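Putative pyridoxal phosphate-dependent transferase (Clostridium difficile, PDB 4DGT) probably works as a pyridoxal phosphate-dependent enzyme of the class I and II aminotransferase family, with two chains in its assembly. Local coordinates at residues 84-89 / 216-221; 106-111 / 132-137; 189-194 / 223-228. One frame throughout, in Å; residues are numbered along the deposited sequence. Where two conformers were deposited one is given.

Interaction 1: residues 84-89 / 216-221; sequences HNWKIK and HIPMAS. With MG (magnesium ion), chain E.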
loop_
_atom_site.group_PDB
_atom_site.type_symbol
_atom_site.label_atom_id
_atom_site.label_comp_id
_atom_site.label_asym_id
_atom_site.label_seq_id
_atom_site.Cartn_x
_atom_site.Cartn_y
_atom_site.Cartn_z
ATOM N N HIS A 84 2.336 -25.825 8.442
ATOM C CA HIS A 84 3.516 -26.173 7.625
ATOM C C HIS A 84 4.649 -26.736 8.396
ATOM O O HIS A 84 5.683 -27.018 7.805
ATOM C CB HIS A 84 3.984 -24.960 6.856
ATOM C CG HIS A 84 2.913 -24.362 6.007
ATOM N ND1 HIS A 84 2.198 -25.090 5.160
ATOM C CD2 HIS A 84 2.490 -23.062 5.871
ATOM C CE1 HIS A 84 1.329 -24.297 4.513
ATOM N NE2 HIS A 84 1.474 -23.050 4.994
ATOM N N ASN A 85 4.446 -27.000 9.683
ATOM C CA ASN A 85 5.517 -27.522 10.572
ATOM C C ASN A 85 6.808 -26.707 10.516
ATOM O O ASN A 85 7.908 -27.229 10.651
ATOM C CB ASN A 85 5.732 -28.996 10.199
ATOM C CG ASN A 85 4.395 -29.739 10.157
ATOM O OD1 ASN A 85 3.951 -30.221 9.088
ATOM N ND2 ASN A 85 3.703 -29.745 11.276
ATOM N N TRP A 86 6.668 -25.403 10.403
ATOM C CA TRP A 86 7.819 -24.518 10.278
ATOM C C TRP A 86 7.707 -23.473 11.358
ATOM O O TRP A 86 6.756 -22.674 11.330
ATOM C CB TRP A 86 7.796 -23.894 8.901
ATOM C CG TRP A 86 8.923 -22.970 8.640
ATOM C CD1 TRP A 86 10.197 -22.988 9.194
ATOM C CD2 TRP A 86 8.902 -21.809 7.742
ATOM N NE1 TRP A 86 10.964 -21.964 8.701
ATOM C CE2 TRP A 86 10.211 -21.181 7.861
ATOM C CE3 TRP A 86 7.914 -21.187 6.967
ATOM C CZ2 TRP A 86 10.544 -20.013 7.159
ATOM C CZ3 TRP A 86 8.270 -20.029 6.258
ATOM C CH2 TRP A 86 9.540 -19.467 6.365
ATOM N N LYS A 87 8.594 -23.499 12.338
ATOM C CA LYS A 87 8.559 -22.582 13.462
ATOM C C LYS A 87 9.476 -21.430 13.203
ATOM O O LYS A 87 10.687 -21.640 13.093
ATOM C CB LYS A 87 8.985 -23.236 14.784
ATOM C CG LYS A 87 8.769 -22.331 16.027
ATOM C CD LYS A 87 7.290 -22.095 16.302
ATOM C CE LYS A 87 7.011 -20.808 17.068
ATOM N NZ LYS A 87 7.398 -20.930 18.519
ATOM N N ILE A 88 8.905 -20.232 13.119
ATOM C CA ILE A 88 9.667 -19.058 12.844
ATOM C C ILE A 88 9.638 -18.168 14.052
ATOM O O ILE A 88 8.856 -18.410 14.947
ATOM C CB ILE A 88 9.099 -18.294 11.612
ATOM C CG1 ILE A 88 7.698 -17.691 11.820
ATOM C CG2 ILE A 88 9.157 -19.143 10.338
ATOM C CD1 ILE A 88 7.444 -16.454 10.951
ATOM N N LYS A 89 10.466 -17.144 14.049
ATOM C CA LYS A 89 10.413 -16.099 15.075
ATOM C C LYS A 89 9.630 -14.924 14.541
ATOM O O LYS A 89 9.779 -14.565 13.378
ATOM C CB LYS A 89 11.833 -15.676 15.462
ATOM C CG LYS A 89 12.645 -16.778 16.146
ATOM C CD LYS A 89 14.061 -16.355 16.482
ATOM C CE LYS A 89 14.831 -17.507 17.112
ATOM N NZ LYS A 89 14.164 -17.957 18.387
ATOM N N HIS A 216 2.556 -28.892 1.271
ATOM C CA HIS A 216 3.491 -27.772 1.050
ATOM C C HIS A 216 4.668 -27.898 1.963
ATOM O O HIS A 216 4.485 -28.039 3.217
ATOM C CB HIS A 216 2.810 -26.502 1.406
ATOM C CG HIS A 216 3.671 -25.277 1.171
ATOM N ND1 HIS A 216 4.082 -24.879 -0.068
ATOM C CD2 HIS A 216 4.258 -24.452 2.085
ATOM C CE1 HIS A 216 4.877 -23.808 0.077
ATOM N NE2 HIS A 216 4.999 -23.554 1.407
ATOM N N ILE A 217 5.852 -27.758 1.375
ATOM C CA ILE A 217 7.111 -27.729 2.127
ATOM C C ILE A 217 7.734 -26.365 1.900
ATOM O O ILE A 217 8.261 -26.105 0.805
ATOM C CB ILE A 217 8.084 -28.819 1.619
ATOM C CG1 ILE A 217 7.431 -30.199 1.639
ATOM C CG2 ILE A 217 9.368 -28.777 2.431
ATOM C CD1 ILE A 217 7.028 -30.657 2.997
ATOM N N PRO A 218 7.707 -25.458 2.907
ATOM C CA PRO A 218 8.457 -24.201 2.674
ATOM C C PRO A 218 9.924 -24.536 2.426
ATOM O O PRO A 218 10.491 -25.344 3.126
ATOM C CB PRO A 218 8.235 -23.428 3.983
ATOM C CG PRO A 218 7.000 -24.048 4.574
ATOM C CD PRO A 218 7.022 -25.479 4.215
ATOM N N MET A 219 10.522 -23.935 1.410
ATOM C CA MET A 219 11.944 -24.134 1.167
ATOM C C MET A 219 12.794 -23.896 2.416
ATOM O O MET A 219 13.685 -24.686 2.746
ATOM C CB MET A 219 12.386 -23.231 0.067
ATOM C CG MET A 219 13.870 -23.138 -0.185
ATOM S SD MET A 219 14.583 -24.756 -0.746
ATOM C CE MET A 219 14.466 -24.597 -2.538
ATOM N N ALA A 220 12.443 -22.886 3.187
ATOM C CA ALA A 220 13.193 -22.505 4.390
ATOM C C ALA A 220 13.000 -23.504 5.533
ATOM O O ALA A 220 13.764 -23.514 6.466
ATOM C CB ALA A 220 12.813 -21.072 4.841
ATOM N N SER A 221 11.996 -24.375 5.453
ATOM C CA SER A 221 11.703 -25.346 6.545
ATOM C C SER A 221 12.545 -26.601 6.476
ATOM O O SER A 221 12.566 -27.401 7.421
ATOM C CB SER A 221 10.225 -25.759 6.534
ATOM O OG SER A 221 9.983 -26.673 5.485
HETATM MG MG MG E . 12.067 -28.299 9.331
HETATM O O HOH W 1 2.319 -27.901 4.760
HETATM O O HOH W 2 5.858 -28.703 5.622
HETATM O O HOH W 3 10.969 -26.816 9.809
HETATM O O HOH W 4 11.546 -29.164 11.056
HETATM O O HOH W 5 13.693 -29.666 9.028
#

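Interaction 2: residues 106-111 / 132-137; sequences LINELT and KNNNRE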
loop_
_atom_site.group_PDB
_atom_site.type_symbol
_atom_site.label_atom_id
_atom_site.label_comp_id
_atom_site.label_asym_id
_atom_site.label_seq_id
_atom_site.Cartn_x
_atom_site.Cartn_y
_atom_site.Cartn_z
ATOM N N LEU A 106 13.554 -6.225 -2.540
ATOM C CA LEU A 106 14.626 -7.175 -2.252
ATOM C C LEU A 106 15.643 -7.188 -3.408
ATOM O O LEU A 106 16.848 -7.233 -3.171
ATOM C CB LEU A 106 14.065 -8.593 -1.987
ATOM C CG LEU A 106 13.360 -8.801 -0.673
ATOM C CD1 LEU A 106 12.603 -10.110 -0.718
ATOM C CD2 LEU A 106 14.420 -8.754 0.464
ATOM N N ILE A 107 15.161 -7.131 -4.646
ATOM C CA ILE A 107 16.060 -7.126 -5.817
ATOM C C ILE A 107 16.904 -5.886 -5.790
ATOM O O ILE A 107 18.125 -5.948 -5.947
ATOM C CB ILE A 107 15.268 -7.209 -7.115
ATOM C CG1 ILE A 107 14.710 -8.575 -7.283
ATOM C CG2 ILE A 107 16.120 -6.746 -8.328
ATOM C CD1 ILE A 107 13.645 -8.714 -8.367
ATOM N N ASN A 108 16.299 -4.753 -5.479
ATOM C CA ASN A 108 17.044 -3.504 -5.438
ATOM C C ASN A 108 18.130 -3.485 -4.355
ATOM O O ASN A 108 19.229 -2.900 -4.552
ATOM C CB ASN A 108 16.120 -2.308 -5.252
ATOM C CG ASN A 108 16.859 -0.991 -5.409
ATOM O OD1 ASN A 108 17.200 -0.595 -6.535
ATOM N ND2 ASN A 108 17.153 -0.340 -4.310
ATOM N N GLU A 109 17.831 -4.100 -3.220
ATOM C CA GLU A 109 18.738 -4.087 -2.078
ATOM C C GLU A 109 19.781 -5.161 -2.060
ATOM O O GLU A 109 20.912 -4.902 -1.540
ATOM C CB GLU A 109 17.972 -4.126 -0.772
ATOM C CG GLU A 109 17.041 -2.943 -0.583
ATOM C CD GLU A 109 17.741 -1.581 -0.722
ATOM O OE1 GLU A 109 18.876 -1.375 -0.203
ATOM O OE2 GLU A 109 17.161 -0.717 -1.432
ATOM N N LEU A 110 19.465 -6.327 -2.590
ATOM C CA LEU A 110 20.383 -7.514 -2.479
ATOM C C LEU A 110 21.295 -7.682 -3.690
ATOM O O LEU A 110 22.170 -8.579 -3.702
ATOM C CB LEU A 110 19.562 -8.800 -2.344
ATOM C CG LEU A 110 18.869 -8.936 -1.004
ATOM C CD1 LEU A 110 18.038 -10.218 -0.945
ATOM C CD2 LEU A 110 19.870 -8.840 0.141
ATOM N N THR A 111 21.061 -6.904 -4.747
ATOM C CA THR A 111 21.866 -7.040 -5.971
ATOM C C THR A 111 22.238 -5.626 -6.435
ATOM O O THR A 111 21.637 -4.632 -5.974
ATOM C CB THR A 111 21.119 -7.768 -7.113
ATOM O OG1 THR A 111 20.008 -6.965 -7.555
ATOM C CG2 THR A 111 20.610 -9.154 -6.661
ATOM N N LYS A 132 13.307 -7.104 -14.779
ATOM C CA LYS A 132 13.648 -6.163 -15.842
ATOM C C LYS A 132 13.361 -4.716 -15.397
ATOM O O LYS A 132 14.156 -3.797 -15.694
ATOM C CB LYS A 132 12.899 -6.523 -17.127
ATOM C CG LYS A 132 13.365 -7.832 -17.740
ATOM C CD LYS A 132 12.406 -8.352 -18.788
ATOM C CE LYS A 132 12.941 -9.576 -19.509
ATOM N NZ LYS A 132 11.889 -10.210 -20.347
ATOM N N ASN A 133 12.235 -4.518 -14.720
ATOM C CA ASN A 133 11.866 -3.156 -14.293
ATOM C C ASN A 133 12.821 -2.594 -13.248
ATOM O O ASN A 133 12.845 -1.396 -13.060
ATOM C CB ASN A 133 10.436 -3.120 -13.789
ATOM C CG ASN A 133 9.423 -3.311 -14.915
ATOM O OD1 ASN A 133 9.718 -3.004 -16.087
ATOM N ND2 ASN A 133 8.263 -3.839 -14.551
ATOM N N ASN A 134 13.600 -3.449 -12.572
ATOM C CA ASN A 134 14.628 -3.026 -11.652
ATOM C C ASN A 134 16.027 -2.948 -12.319
ATOM O O ASN A 134 17.033 -2.784 -11.630
ATOM C CB ASN A 134 14.710 -3.969 -10.445
ATOM C CG ASN A 134 13.711 -3.608 -9.394
ATOM O OD1 ASN A 134 13.918 -2.631 -8.688
ATOM N ND2 ASN A 134 12.630 -4.354 -9.312
ATOM N N ASN A 135 16.117 -3.072 -13.646
ATOM C CA ASN A 135 17.395 -3.022 -14.371
ATOM C C ASN A 135 18.361 -4.054 -13.894
ATOM O O ASN A 135 19.571 -3.814 -13.789
ATOM C CB ASN A 135 17.961 -1.637 -14.124
ATOM C CG ASN A 135 19.086 -1.218 -15.072
ATOM O OD1 ASN A 135 19.167 -1.640 -16.219
ATOM N ND2 ASN A 135 20.011 -0.383 -14.550
ATOM N N ARG A 136 17.844 -5.224 -13.600
ATOM C CA ARG A 136 18.693 -6.431 -13.498
ATOM C C ARG A 136 18.430 -7.331 -14.701
ATOM O O ARG A 136 17.457 -7.159 -15.422
ATOM C CB ARG A 136 18.430 -7.172 -12.160
ATOM C CG ARG A 136 19.151 -6.606 -10.931
ATOM C CD ARG A 136 18.776 -5.214 -10.605
ATOM N NE ARG A 136 19.357 -4.798 -9.324
ATOM C CZ ARG A 136 19.446 -3.530 -8.924
ATOM N NH1 ARG A 136 18.958 -2.552 -9.675
ATOM N NH2 ARG A 136 19.954 -3.260 -7.728
ATOM N N GLU A 137 19.305 -8.308 -14.890
ATOM C CA GLU A 137 19.236 -9.194 -16.046
ATOM C C GLU A 137 18.509 -10.410 -15.651
ATOM O O GLU A 137 18.850 -11.054 -14.682
ATOM C CB GLU A 137 20.621 -9.573 -16.541
ATOM C CG GLU A 137 20.653 -10.760 -17.537
ATOM C CD GLU A 137 22.020 -11.198 -18.136
ATOM O OE1 GLU A 137 23.130 -10.776 -17.639
ATOM O OE2 GLU A 137 21.990 -12.004 -19.091
HETATM O O HOH W 6 15.787 -0.677 -8.912
HETATM O O HOH W 7 20.200 -0.744 -5.866
HETATM O O HOH W 8 19.606 -0.178 -8.255
#

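Interaction 3: residues 189-194 / 223-228; sequences LGDICL and SKEFEK. With MG (magnesium ion), chain I.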
loop_
_atom_site.group_PDB
_atom_site.type_symbol
_atom_site.label_atom_id
_atom_site.label_comp_id
_atom_site.label_asym_id
_atom_site.label_seq_id
_atom_site.Cartn_x
_atom_site.Cartn_y
_atom_site.Cartn_z
ATOM N N LEU A 189 17.482 -28.324 -5.468
ATOM C CA LEU A 189 17.627 -26.957 -5.880
ATOM C C LEU A 189 18.392 -26.167 -4.809
ATOM O O LEU A 189 19.296 -25.345 -5.143
ATOM C CB LEU A 189 16.236 -26.325 -6.118
ATOM C CG LEU A 189 16.183 -24.777 -6.284
ATOM C CD1 LEU A 189 16.912 -24.376 -7.539
ATOM C CD2 LEU A 189 14.759 -24.243 -6.299
ATOM N N GLY A 190 18.015 -26.347 -3.555
ATOM C CA GLY A 190 18.608 -25.558 -2.457
ATOM C C GLY A 190 20.054 -25.819 -2.280
ATOM O O GLY A 190 20.829 -24.932 -2.020
ATOM N N ASP A 191 20.476 -27.051 -2.532
ATOM C CA ASP A 191 21.891 -27.384 -2.414
ATOM C C ASP A 191 22.707 -26.764 -3.536
ATOM O O ASP A 191 23.841 -26.324 -3.302
ATOM C CB ASP A 191 22.063 -28.888 -2.436
ATOM C CG ASP A 191 21.775 -29.550 -1.079
ATOM O OD1 ASP A 191 21.652 -28.889 0.004
ATOM O OD2 ASP A 191 21.655 -30.786 -1.111
ATOM N N ILE A 192 22.150 -26.731 -4.747
ATOM C CA ILE A 192 22.783 -26.042 -5.867
ATOM C C ILE A 192 22.987 -24.582 -5.518
ATOM O O ILE A 192 24.044 -24.028 -5.742
ATOM C CB ILE A 192 22.037 -26.152 -7.222
ATOM C CG1 ILE A 192 21.983 -27.585 -7.758
ATOM C CG2 ILE A 192 22.681 -25.205 -8.261
ATOM C CD1 ILE A 192 20.972 -27.794 -8.899
ATOM N N CYS A 193 21.945 -23.915 -5.046
ATOM C CA CYS A 193 22.040 -22.503 -4.745
ATOM C C CYS A 193 23.029 -22.254 -3.634
ATOM O O CYS A 193 23.820 -21.319 -3.740
ATOM C CB CYS A 193 20.684 -21.913 -4.447
ATOM S SG CYS A 193 19.582 -21.794 -5.879
ATOM N N LEU A 194 23.054 -23.084 -2.606
ATOM C CA LEU A 194 24.021 -22.886 -1.515
ATOM C C LEU A 194 25.464 -23.084 -1.993
ATOM O O LEU A 194 26.353 -22.320 -1.612
ATOM C CB LEU A 194 23.786 -23.856 -0.344
ATOM C CG LEU A 194 22.698 -23.401 0.579
ATOM C CD1 LEU A 194 21.995 -24.571 1.300
ATOM C CD2 LEU A 194 23.286 -22.356 1.503
ATOM N N SER A 223 15.849 -27.256 6.428
ATOM C CA SER A 223 16.984 -27.304 7.307
ATOM C C SER A 223 17.351 -25.911 7.744
ATOM O O SER A 223 16.888 -24.956 7.146
ATOM C CB SER A 223 18.158 -27.926 6.587
ATOM O OG SER A 223 18.675 -27.075 5.566
ATOM N N LYS A 224 18.200 -25.816 8.774
ATOM C CA LYS A 224 18.590 -24.514 9.296
ATOM C C LYS A 224 19.429 -23.800 8.251
ATOM O O LYS A 224 19.311 -22.601 8.136
ATOM C CB LYS A 224 19.292 -24.620 10.629
ATOM C CG LYS A 224 18.349 -24.890 11.787
ATOM C CD LYS A 224 17.573 -23.607 12.157
ATOM C CE LYS A 224 16.372 -23.869 13.081
ATOM N NZ LYS A 224 15.516 -22.622 13.195
ATOM N N GLU A 225 20.239 -24.531 7.474
ATOM C CA GLU A 225 21.022 -23.841 6.421
ATOM C C GLU A 225 20.125 -23.315 5.299
ATOM O O GLU A 225 20.380 -22.259 4.754
ATOM C CB GLU A 225 22.168 -24.664 5.874
ATOM C CG GLU A 225 21.776 -25.791 4.992
ATOM C CD GLU A 225 22.958 -26.449 4.283
ATOM O OE1 GLU A 225 24.063 -25.844 4.243
ATOM O OE2 GLU A 225 22.772 -27.599 3.811
ATOM N N PHE A 226 19.080 -24.051 4.925
ATOM C CA PHE A 226 18.161 -23.573 3.929
ATOM C C PHE A 226 17.387 -22.337 4.495
ATOM O O PHE A 226 17.203 -21.363 3.815
ATOM C CB PHE A 226 17.178 -24.699 3.558
ATOM C CG PHE A 226 17.656 -25.622 2.477
ATOM C CD1 PHE A 226 18.979 -25.943 2.335
ATOM C CD2 PHE A 226 16.755 -26.213 1.647
ATOM C CE1 PHE A 226 19.410 -26.845 1.382
ATOM C CE2 PHE A 226 17.166 -27.089 0.675
ATOM C CZ PHE A 226 18.487 -27.429 0.525
ATOM N N GLU A 227 17.032 -22.375 5.767
ATOM C CA GLU A 227 16.366 -21.261 6.432
ATOM C C GLU A 227 17.155 -19.977 6.287
ATOM O O GLU A 227 16.633 -18.965 5.898
ATOM C CB GLU A 227 16.142 -21.611 7.911
ATOM C CG GLU A 227 15.181 -20.689 8.645
ATOM C CD GLU A 227 14.723 -21.301 9.956
ATOM O OE1 GLU A 227 13.572 -21.823 10.020
ATOM O OE2 GLU A 227 15.509 -21.264 10.903
ATOM N N LYS A 228 18.447 -20.047 6.538
ATOM C CA LYS A 228 19.274 -18.843 6.519
ATOM C C LYS A 228 19.528 -18.380 5.083
ATOM O O LYS A 228 19.798 -17.167 4.852
ATOM C CB LYS A 228 20.557 -19.068 7.285
ATOM C CG LYS A 228 20.333 -19.217 8.797
ATOM C CD LYS A 228 20.064 -17.860 9.447
ATOM C CE LYS A 228 19.906 -17.944 10.978
ATOM N NZ LYS A 228 18.772 -17.187 11.629
HETATM MG MG MG I . 24.125 -28.834 2.899
HETATM O O HOH W 9 22.567 -30.043 2.336
HETATM O O HOH W 10 23.890 -27.690 1.204
HETATM O O HOH W 11 25.709 -27.465 3.522
HETATM O O HOH W 12 24.202 -29.841 4.825
HETATM O O HOH W 13 25.609 -29.958 2.091
#

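Interaction 1: residues 84-89 / 216-221
W86 carries most of the apolar packing, its indole lying against P218, A220 and S221. S221 CB sits over the face of the five-membered ring in a CH-pi contact, 4.1 Å from the centroid and 28° off the normal. The six-membered ring meets the other two residues: P218 CB is 3.7 Å from W86 CE3, and A220 CB closes to 3.4 Å from W86 CZ2. With W86 CG anti to the backbone N (chi1 -180°), the indole reaches across to residues 218-221, while I88 CG2 covers its opposite face. The indole N-H is spent elsewhere, on E227 OE1.

The aromatic contact is between the two histidines. H216 turns its edge, led by CD2, toward the face of H84 in a T-shaped pair with centroids 5.0 Å apart and planes at 67°. H216 NE2 is hydrogen-bonded to E204 OE1, which probably helps hold the ring in this orientation.

Polar links between the segments run through water. One water lies in the plane of the H84 ring, 2.8 Å from ND1, and donates to H216 O; a second donates to both H84 O and H216 O. Within the turn, P218 O is gripped twice, by S221 N and by S221 OG at 2.8 Å, the hydroxyl arriving on a lone pair in the carbonyl plane. S221 O binds a magnesium ion at 2.2 Å, and a water on that ion donates to N85 O.

This is the packing of a helix end and the loop after it on the turn before helix 224-229, in the fold type I architecture of pyridoxal phosphate enzymes, with the H216 side chain about 11 Å from the bound pyridoxal-5'-phosphate.

Interaction 2: residues 106-111 / 132-137
The guanidinium of R136 has N108 CA over one face, while T111 O and two waters sit at its edge, close to its plane. R136 directly follows N135, the positive-phi C-prime residue of the Schellman motif that ends helix 126-133, and from there it reaches back to the C-terminal end of helix 99-110.

The grip on T111 is side-on, with two nitrogens on two different atoms. R136 NE donates to T111 OG1 at 2.9 Å in a nearly straight bond (168°), and R136 NH2 donates to T111 O at 2.8 Å, coming from above the carbonyl plane. T111 OG1 in turn gives its own proton to I107 O, 2.7 Å away, leaving its oxygen to receive NE. A bend at chi2 (62°) brings the R136 chain alongside I107, whose CG2 touches both R136 CD and N134 CB at 3.8 Å.

A water bridges N108 and N134, donating to the OD1 of each. The ND2 of N134 is held by V130 O and S104 OG, and its side chain also packs on R267 of the second subunit, placing the contact near the dimer interface. The third guanidinium nitrogen, R136 NH1, turns back on its own segment and donates to N134 O at 2.8 Å, nearly in line with that C=O bond.

Interaction 3: residues 189-194 / 223-228
F226 and G190 form the tight part of this helix pair. Since G190 has no side chain, the phenyl ring can close on its backbone, with F226 CZ 3.5 Å from G190 CA. L194 adds its CD1 at 3.4 Å from F226 CE1. D191 OD1 comes up at the ring's edge, in its plane, 3.3 Å from F226 CE1; carboxylate and ring planes stand 86° apart.

The outer side is polar and built on water. E225, extended beyond CG, binds a magnesium ion through OE2 at 2.0 Å, and five waters complete six oxygens around the metal. D191 OD1 and E225 OE2 lie 4.2 Å apart. E225 holds the ion directly and D191 only through two of its waters, which donate to OD1; this probably eases the repulsion between the two carboxylates.

The helical segments 189-194 and 224-228 cross at 63°, with axes 10.7 Å apart, and S223 OG caps the start of the second by accepting from F226 N. L189 and I192 pack on helix 155-161, and L189 and C193 on strand 165-171, while helix 224-229 leads straight into strand 230-234, where T230 OG1 bonds F226 O.

How the interactions relate
All three contacts lie around the seven-stranded mixed sheet of the fold. Interaction 2 comes within the chain closed by interaction 1 and finishes before interaction 3 begins, whereas the segments of 1 and 3 alternate along the sequence. Interactions 1 and 3 are neighbours, with centres 13 Å apart. They meet directly where M219 packs on F226 and L189, so the turn 216-221 and the helix after it join both contacts into one continuous packed region flanking the sheet. Interaction 2 stands apart, its centre 26 Å from that of interaction 1 and 22 Å from that of interaction 3; it ties two helix ends together beside strand 137-140, outermost in the sheet within this chain, and toward the second subunit.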